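Local coordinates for DUF952 domain-containing protein (Caulobacter vibrioides, PDB 2O0Q) that is of unknown function but belongs to the DUF952 family, whose placing in the ADP-ribosyl clan suggests a fold related to that of ADP-ribosyltransferases, at residues A[2-7]-A[34-39]; A[58-63]-A[93-98]. All blocks are in the same frame, centred on the assembly; numbering follows the deposited sequence.

Two antiparallel pairings of one six-stranded sheet are described, in series along the chain: contact 1 closes before contact 2 opens, so they neither nest nor cross. From the N terminus, 26 residues, 16 of them helical, separate segment 2-7 from segment 34-39, and contact 1 closes that loop about 5 Å from the centre of the chain (centre to centre). After helix 39-49, strand 56-62 comes in on the other flank of strand 3-9. Then 29 residues without helix, 12 of them in strands, separate segments 58-63 and 93-98, and contact 2 closes this loop at strand 93-98, one edge of the sheet. The contacts join directly: Ile4 N lies 2.7 Å from Val61 O, a probable hydrogen bond.

Contact 1. Residues A[2-7]-A[34-39]; sequences TLIYKI and IHLSAG
Tyr5 and Ser37 face each other as an antiparallel hydrogen-bonded pair, the heart of the backbone contact. Tyr5 N gives its hydrogen to Ser37 O at 2.7 Å, and Ser37 N returns one to Tyr5 O at 2.9 Å. Two CA-H...O contacts flank them, from Ile4 CA to Ser37 O and from Leu36 CA to Tyr5 O.

Waters extend this pairing. One bridges Leu3 O and Gly39 N; a second joins Tyr5 O to the Ser37 hydroxyl, which also bonds Thr45 of helix 39-49; a third spans His35 O and Ile7 N. The segments thus join the sheet's inner strand 3-9 to strand 34-38, whose break at Leu36 separates a short, regular part from a weakly bonded one. On its other flank, strand 3-9 bonds strand 56-62.

The direct polar contact of a side chain is made by Lys6. Its CG stands anti to the backbone N (chi1 -179°) and the chain then bends at chi2 (68°), which carries the ammonium group across to His35 O at 2.9 Å from NZ, in the carbonyl plane and on a lone pair. Asp28 holds the same nitrogen in a salt bridge and also accepts from His35 N, so one carboxylate ties the buried lysine to the backbone that it grips.

Apolar packing gathers on the face of Ile4 and Lys6. The Lys6 methylenes cross Ile34 at about a right angle, CD resting 3.7 Å from Ile34 CG2, while Lys6 CB meets Leu36 CD2. That same methyl takes Ile4 CD1 at 4.0 Å, the two side chains crossing obliquely, with Pro82 touching both.

On the face of Tyr5 and Ser37, the ring turns an edge to Ser37 O, which lies in its plane, and CE1 approaches Gly39 CA at 3.8 Å.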
ATOM      1  N   THR A   2       8.556 -12.035  -0.506  1.00 26.24           N
ATOM      2  CA  THR A   2       8.473 -10.766   0.271  1.00 24.67           C
ATOM      3  C   THR A   2       7.131 -10.080   0.042  1.00 23.71           C
ATOM      4  O   THR A   2       6.690  -9.925  -1.095  1.00 23.84           O
ATOM      5  CB  THR A   2       9.588  -9.779  -0.147  1.00 26.16           C
ATOM      6  OG1 THR A   2      10.870 -10.401   0.022  1.00 29.63           O
ATOM      7  CG2 THR A   2       9.527  -8.507   0.703  1.00 25.59           C
ATOM      8  N   LEU A   3       6.481  -9.678   1.127  1.00 20.79           N
ATOM      9  CA  LEU A   3       5.209  -8.979   1.015  1.00 19.38           C
ATOM     10  C   LEU A   3       5.440  -7.475   1.034  1.00 19.23           C
ATOM     11  O   LEU A   3       6.277  -6.977   1.784  1.00 18.13           O
ATOM     12  CB  LEU A   3       4.282  -9.320   2.185  1.00 17.76           C
ATOM     13  CG  LEU A   3       3.603 -10.682   2.268  1.00 17.17           C
ATOM     14  CD1 LEU A   3       2.683 -10.694   3.483  1.00 17.66           C
ATOM     15  CD2 LEU A   3       2.810 -10.947   1.001  1.00 16.69           C
ATOM     16  N   ILE A   4       4.710  -6.753   0.192  1.00 16.03           N
ATOM     17  CA  ILE A   4       4.799  -5.305   0.193  1.00 13.50           C
ATOM     18  C   ILE A   4       3.370  -4.849   0.447  1.00 15.38           C
ATOM     19  O   ILE A   4       2.421  -5.621   0.250  1.00 14.30           O
ATOM     20  CB  ILE A   4       5.366  -4.734  -1.126  1.00 13.85           C
ATOM     21  CG1 ILE A   4       4.634  -5.315  -2.335  1.00 13.54           C
ATOM     22  CG2 ILE A   4       6.864  -5.025  -1.189  1.00 11.38           C
ATOM     23  CD1 ILE A   4       5.081  -4.701  -3.652  1.00 13.85           C
ATOM     24  N   TYR A   5       3.211  -3.614   0.896  1.00 13.76           N
ATOM     25  CA  TYR A   5       1.890  -3.131   1.250  1.00 12.61           C
ATOM     26  C   TYR A   5       1.451  -1.818   0.644  1.00 13.05           C
ATOM     27  O   TYR A   5       2.251  -0.911   0.418  1.00 11.51           O
ATOM     28  CB  TYR A   5       1.789  -3.000   2.767  1.00 13.43           C
ATOM     29  CG  TYR A   5       2.118  -4.267   3.521  1.00 14.39           C
ATOM     30  CD1 TYR A   5       3.442  -4.663   3.729  1.00 12.75           C
ATOM     31  CD2 TYR A   5       1.101  -5.085   4.004  1.00 13.26           C
ATOM     32  CE1 TYR A   5       3.742  -5.851   4.401  1.00 13.29           C
ATOM     33  CE2 TYR A   5       1.383  -6.267   4.673  1.00 14.15           C
ATOM     34  CZ  TYR A   5       2.701  -6.647   4.869  1.00 14.46           C
ATOM     35  OH  TYR A   5       2.963  -7.827   5.530  1.00 13.16           O
ATOM     36  N   LYS A   6       0.147  -1.733   0.417  1.00 12.37           N
ATOM     37  CA  LYS A   6      -0.466  -0.537  -0.116  1.00 12.64           C
ATOM     38  C   LYS A   6      -1.564  -0.165   0.863  1.00 13.25           C
ATOM     39  O   LYS A   6      -2.317  -1.028   1.332  1.00 14.37           O
ATOM     40  CB  LYS A   6      -1.085  -0.799  -1.497  1.00 11.57           C
ATOM     41  CG  LYS A   6      -1.728   0.444  -2.127  1.00 12.68           C
ATOM     42  CD  LYS A   6      -0.675   1.485  -2.505  1.00 11.17           C
ATOM     43  CE  LYS A   6      -1.285   2.872  -2.705  1.00 13.24           C
ATOM     44  NZ  LYS A   6      -0.244   3.895  -3.067  1.00  9.76           N
ATOM     45  N   ILE A   7      -1.637   1.116   1.191  1.00 13.87           N
ATOM     46  CA  ILE A   7      -2.672   1.623   2.077  1.00 13.89           C
ATOM     47  C   ILE A   7      -3.540   2.522   1.203  1.00 14.51           C
ATOM     48  O   ILE A   7      -3.019   3.385   0.496  1.00 13.93           O
ATOM     49  CB  ILE A   7      -2.067   2.455   3.232  1.00 14.84           C
ATOM     50  CG1 ILE A   7      -1.185   1.553   4.099  1.00 15.28           C
ATOM     51  CG2 ILE A   7      -3.184   3.092   4.064  1.00 15.94           C
ATOM     52  CD1 ILE A   7      -0.408   2.285   5.187  1.00 18.28           C
ATOM     53  N   ILE A  34       2.926   3.306  -8.460  1.00 13.63           N
ATOM     54  CA  ILE A  34       2.201   3.067  -7.228  1.00 13.82           C
ATOM     55  C   ILE A  34       3.172   2.937  -6.067  1.00 14.16           C
ATOM     56  O   ILE A  34       4.099   2.118  -6.096  1.00 14.09           O
ATOM     57  CB  ILE A  34       1.331   1.802  -7.329  1.00 12.85           C
ATOM     58  CG1 ILE A  34       0.247   2.017  -8.389  1.00 14.62           C
ATOM     59  CG2 ILE A  34       0.691   1.497  -5.978  1.00 12.74           C
ATOM     60  CD1 ILE A  34      -0.541   0.777  -8.712  1.00 13.38           C
ATOM     61  N   HIS A  35       2.957   3.771  -5.054  1.00 13.49           N
ATOM     62  CA  HIS A  35       3.787   3.776  -3.858  1.00 12.96           C
ATOM     63  C   HIS A  35       3.380   2.645  -2.933  1.00 12.42           C
ATOM     64  O   HIS A  35       2.253   2.621  -2.439  1.00 11.49           O
ATOM     65  CB  HIS A  35       3.628   5.085  -3.078  1.00 11.16           C
ATOM     66  CG  HIS A  35       4.375   6.247  -3.655  1.00 12.61           C
ATOM     67  ND1 HIS A  35       3.920   6.962  -4.742  1.00 13.78           N
ATOM     68  CD2 HIS A  35       5.525   6.848  -3.264  1.00 11.71           C
ATOM     69  CE1 HIS A  35       4.755   7.956  -4.992  1.00 10.59           C
ATOM     70  NE2 HIS A  35       5.737   7.909  -4.110  1.00 11.50           N
ATOM     71  N   LEU A  36       4.297   1.713  -2.699  1.00 11.36           N
ATOM     72  CA  LEU A  36       4.052   0.600  -1.789  1.00 11.55           C
ATOM     73  C   LEU A  36       5.144   0.661  -0.730  1.00 11.90           C
ATOM     74  O   LEU A  36       6.107   1.414  -0.884  1.00 11.49           O
ATOM     75  CB  LEU A  36       4.079  -0.739  -2.536  1.00 11.76           C
ATOM     76  CG  LEU A  36       2.825  -0.925  -3.405  1.00 11.28           C
ATOM     77  CD1 LEU A  36       3.212  -0.991  -4.855  1.00 10.97           C
ATOM     78  CD2 LEU A  36       2.089  -2.189  -3.016  1.00 11.49           C
ATOM     79  N   SER A  37       4.985  -0.103   0.346  1.00 12.13           N
ATOM     80  CA  SER A  37       5.965  -0.113   1.431  1.00 12.74           C
ATOM     81  C   SER A  37       6.314  -1.526   1.860  1.00 13.27           C
ATOM     82  O   SER A  37       5.449  -2.401   1.897  1.00 12.45           O
ATOM     83  CB  SER A  37       5.416   0.611   2.669  1.00 12.38           C
ATOM     84  OG  SER A  37       5.056   1.954   2.404  1.00 15.21           O
ATOM     85  N   ALA A  38       7.586  -1.751   2.177  1.00 11.87           N
ATOM     86  CA  ALA A  38       7.996  -3.060   2.675  1.00 13.65           C
ATOM     87  C   ALA A  38       7.439  -3.091   4.098  1.00 14.68           C
ATOM     88  O   ALA A  38       7.082  -2.050   4.646  1.00 16.39           O
ATOM     89  CB  ALA A  38       9.508  -3.177   2.701  1.00 13.74           C
ATOM     90  N   GLY A  39       7.361  -4.273   4.694  1.00 12.15           N
ATOM     91  CA  GLY A  39       6.827  -4.380   6.039  1.00 14.33           C
ATOM     92  C   GLY A  39       7.465  -3.487   7.096  1.00 15.84           C
ATOM     93  O   GLY A  39       6.757  -2.893   7.909  1.00 14.53           O
TER
HETATM   94  O   HOH W   1       7.767  -7.018   3.922  1.00 21.40           O
HETATM   95  O   HOH W   2       2.396   1.409   1.914  1.00 15.42           O
HETATM   96  O   HOH W   3       0.747   3.094   0.223  1.00 20.50           O

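Contact 2. Residues A[58-63]-A[93-98]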
ATOM      1  N   LEU A  58      -5.774  -2.145   4.063  1.00 15.30           N
ATOM      2  CA  LEU A  58      -4.380  -2.516   3.874  1.00 14.49           C
ATOM      3  C   LEU A  58      -4.322  -3.685   2.897  1.00 14.25           C
ATOM      4  O   LEU A  58      -4.967  -4.712   3.115  1.00 13.27           O
ATOM      5  CB  LEU A  58      -3.772  -2.930   5.223  1.00 14.49           C
ATOM      6  CG  LEU A  58      -2.298  -3.337   5.352  1.00 15.20           C
ATOM      7  CD1 LEU A  58      -2.046  -4.627   4.609  1.00 20.14           C
ATOM      8  CD2 LEU A  58      -1.399  -2.222   4.835  1.00 13.54           C
ATOM      9  N   LEU A  59      -3.560  -3.527   1.818  1.00 13.88           N
ATOM     10  CA  LEU A  59      -3.417  -4.599   0.840  1.00 13.47           C
ATOM     11  C   LEU A  59      -2.021  -5.194   0.976  1.00 15.97           C
ATOM     12  O   LEU A  59      -1.024  -4.469   0.924  1.00 16.51           O
ATOM     13  CB  LEU A  59      -3.590  -4.084  -0.595  1.00 12.24           C
ATOM     14  CG  LEU A  59      -4.848  -3.312  -1.003  1.00 10.70           C
ATOM     15  CD1 LEU A  59      -4.682  -2.826  -2.439  1.00 11.37           C
ATOM     16  CD2 LEU A  59      -6.100  -4.183  -0.858  1.00 11.21           C
ATOM     17  N   ALA A  60      -1.964  -6.509   1.166  1.00 14.80           N
ATOM     18  CA  ALA A  60      -0.697  -7.228   1.285  1.00 16.61           C
ATOM     19  C   ALA A  60      -0.432  -7.856  -0.077  1.00 17.19           C
ATOM     20  O   ALA A  60      -1.280  -8.577  -0.613  1.00 16.65           O
ATOM     21  CB  ALA A  60      -0.802  -8.303   2.357  1.00 16.18           C
ATOM     22  N   VAL A  61       0.745  -7.588  -0.630  1.00 17.06           N
ATOM     23  CA  VAL A  61       1.096  -8.082  -1.955  1.00 17.91           C
ATOM     24  C   VAL A  61       2.431  -8.821  -2.037  1.00 19.27           C
ATOM     25  O   VAL A  61       3.441  -8.359  -1.501  1.00 19.52           O
ATOM     26  CB  VAL A  61       1.131  -6.904  -2.960  1.00 16.83           C
ATOM     27  CG1 VAL A  61       1.591  -7.389  -4.315  1.00 16.84           C
ATOM     28  CG2 VAL A  61      -0.248  -6.257  -3.053  1.00 16.71           C
ATOM     29  N   GLU A  62       2.432  -9.966  -2.715  1.00 19.70           N
ATOM     30  CA  GLU A  62       3.660 -10.733  -2.886  1.00 22.10           C
ATOM     31  C   GLU A  62       4.461  -9.994  -3.955  1.00 21.40           C
ATOM     32  O   GLU A  62       4.001  -9.848  -5.084  1.00 21.55           O
ATOM     33  CB  GLU A  62       3.350 -12.154  -3.355  1.00 24.35           C
ATOM     34  CG  GLU A  62       4.399 -13.154  -2.926  1.00 30.95           C
ATOM     35  CD  GLU A  62       4.396 -13.367  -1.425  1.00 32.89           C
ATOM     36  OE1 GLU A  62       5.464 -13.691  -0.862  1.00 34.70           O
ATOM     37  OE2 GLU A  62       3.318 -13.221  -0.809  1.00 34.28           O
ATOM     38  N   ALA A  63       5.656  -9.535  -3.600  1.00 21.93           N
ATOM     39  CA  ALA A  63       6.489  -8.772  -4.525  1.00 23.14           C
ATOM     40  C   ALA A  63       7.115  -9.539  -5.689  1.00 24.30           C
ATOM     41  O   ALA A  63       7.069  -9.080  -6.828  1.00 23.52           O
ATOM     42  CB  ALA A  63       7.584  -8.047  -3.747  1.00 22.53           C
ATOM     43  N   VAL A  93      -3.379  -9.247  -5.154  1.00 18.05           N
ATOM     44  CA  VAL A  93      -3.459  -8.977  -3.726  1.00 17.41           C
ATOM     45  C   VAL A  93      -3.634 -10.306  -3.001  1.00 19.98           C
ATOM     46  O   VAL A  93      -4.592 -11.035  -3.261  1.00 18.66           O
ATOM     47  CB  VAL A  93      -4.659  -8.068  -3.384  1.00 17.51           C
ATOM     48  CG1 VAL A  93      -4.817  -7.975  -1.880  1.00 17.08           C
ATOM     49  CG2 VAL A  93      -4.454  -6.685  -3.979  1.00 15.89           C
ATOM     50  N   THR A  94      -2.713 -10.619  -2.092  1.00 20.24           N
ATOM     51  CA  THR A  94      -2.780 -11.872  -1.347  1.00 22.33           C
ATOM     52  C   THR A  94      -3.837 -11.803  -0.247  1.00 22.79           C
ATOM     53  O   THR A  94      -4.568 -12.768  -0.021  1.00 21.75           O
ATOM     54  CB  THR A  94      -1.408 -12.227  -0.742  1.00 23.92           C
ATOM     55  OG1 THR A  94      -1.049 -11.260   0.252  1.00 29.66           O
ATOM     56  CG2 THR A  94      -0.345 -12.235  -1.830  1.00 24.53           C
ATOM     57  N   ARG A  95      -3.919 -10.666   0.438  1.00 21.62           N
ATOM     58  CA  ARG A  95      -4.926 -10.490   1.479  1.00 22.40           C
ATOM     59  C   ARG A  95      -5.143  -9.024   1.823  1.00 21.67           C
ATOM     60  O   ARG A  95      -4.247  -8.193   1.663  1.00 20.08           O
ATOM     61  CB  ARG A  95      -4.566 -11.275   2.747  1.00 25.28           C
ATOM     62  CG  ARG A  95      -3.333 -10.804   3.492  1.00 28.74           C
ATOM     63  CD  ARG A  95      -3.315 -11.379   4.911  1.00 31.76           C
ATOM     64  NE  ARG A  95      -2.016 -11.215   5.559  1.00 34.99           N
ATOM     65  CZ  ARG A  95      -0.963 -11.997   5.330  1.00 35.64           C
ATOM     66  NH1 ARG A  95      -1.057 -13.005   4.471  1.00 37.20           N
ATOM     67  NH2 ARG A  95       0.187 -11.768   5.953  1.00 35.23           N
ATOM     68  N   GLU A  96      -6.348  -8.718   2.288  1.00 19.80           N
ATOM     69  CA  GLU A  96      -6.710  -7.362   2.663  1.00 20.05           C
ATOM     70  C   GLU A  96      -7.226  -7.333   4.090  1.00 21.45           C
ATOM     71  O   GLU A  96      -7.575  -8.370   4.658  1.00 22.98           O
ATOM     72  CB  GLU A  96      -7.786  -6.814   1.723  1.00 19.58           C
ATOM     73  CG  GLU A  96      -9.031  -7.677   1.629  1.00 20.42           C
ATOM     74  CD  GLU A  96     -10.131  -7.011   0.823  1.00 21.21           C
ATOM     75  OE1 GLU A  96     -10.798  -6.103   1.360  1.00 20.09           O
ATOM     76  OE2 GLU A  96     -10.319  -7.386  -0.354  1.00 20.99           O
ATOM     77  N   ALA A  97      -7.284  -6.134   4.656  1.00 18.91           N
ATOM     78  CA  ALA A  97      -7.752  -5.954   6.021  1.00 19.55           C
ATOM     79  C   ALA A  97      -8.174  -4.516   6.240  1.00 18.25           C
ATOM     80  O   ALA A  97      -7.560  -3.588   5.703  1.00 18.77           O
ATOM     81  CB  ALA A  97      -6.645  -6.318   6.996  1.00 17.30           C
ATOM     82  N   ASP A  98      -9.233  -4.325   7.019  1.00 18.51           N
ATOM     83  CA  ASP A  98      -9.692  -2.977   7.314  1.00 18.81           C
ATOM     84  C   ASP A  98      -8.908  -2.508   8.527  1.00 17.59           C
ATOM     85  O   ASP A  98      -8.791  -3.228   9.517  1.00 19.09           O
ATOM     86  CB  ASP A  98     -11.191  -2.962   7.606  1.00 19.72           C
ATOM     87  CG  ASP A  98     -12.015  -3.439   6.428  1.00 22.12           C
ATOM     88  OD1 ASP A  98     -11.699  -3.062   5.279  1.00 21.76           O
ATOM     89  OD2 ASP A  98     -12.988  -4.187   6.658  1.00 25.77           O
TER
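Ala60 O is gripped twice by one residue: Thr94 N donates at 2.9 Å, nearly head-on to the carbonyl, and Thr94 OG1 at 2.8 Å from above the carbonyl plane, 68° out of it. The hydroxyl gets there because OG1 sits between the backbone N and the carbonyl carbon (chi1 66°); the other branch, CG2, lies 3.9 Å from Glu62 OE2, the Thr94 and Glu62 side chains crossing at about a right angle.

Thr94 and Arg95 both face Ala60, a classic beta bulge in strand 93-98, one edge of the sheet. Ala60 N answers with a nearly straight bond to Arg95 O; further along, Leu58 N donates to Ala97 O, also nearly straight, while the return bond from Ala97 N to Leu58 O is weak.

On the face with Ala60, Arg95 CG lies 3.7 Å from Ala60 CB. The face with Leu59 is greasier. Leu59 CD2 touches both Val93 CG1 and Glu96 CB, and Trp13 of helix 10-19 packs on Leu59 and Val93 while bonding the Glu96 carboxylate. Thr94 thus gives Ala60 O both its amide and its hydroxyl, the side chain adding a bond where the bulge disturbs the pairing.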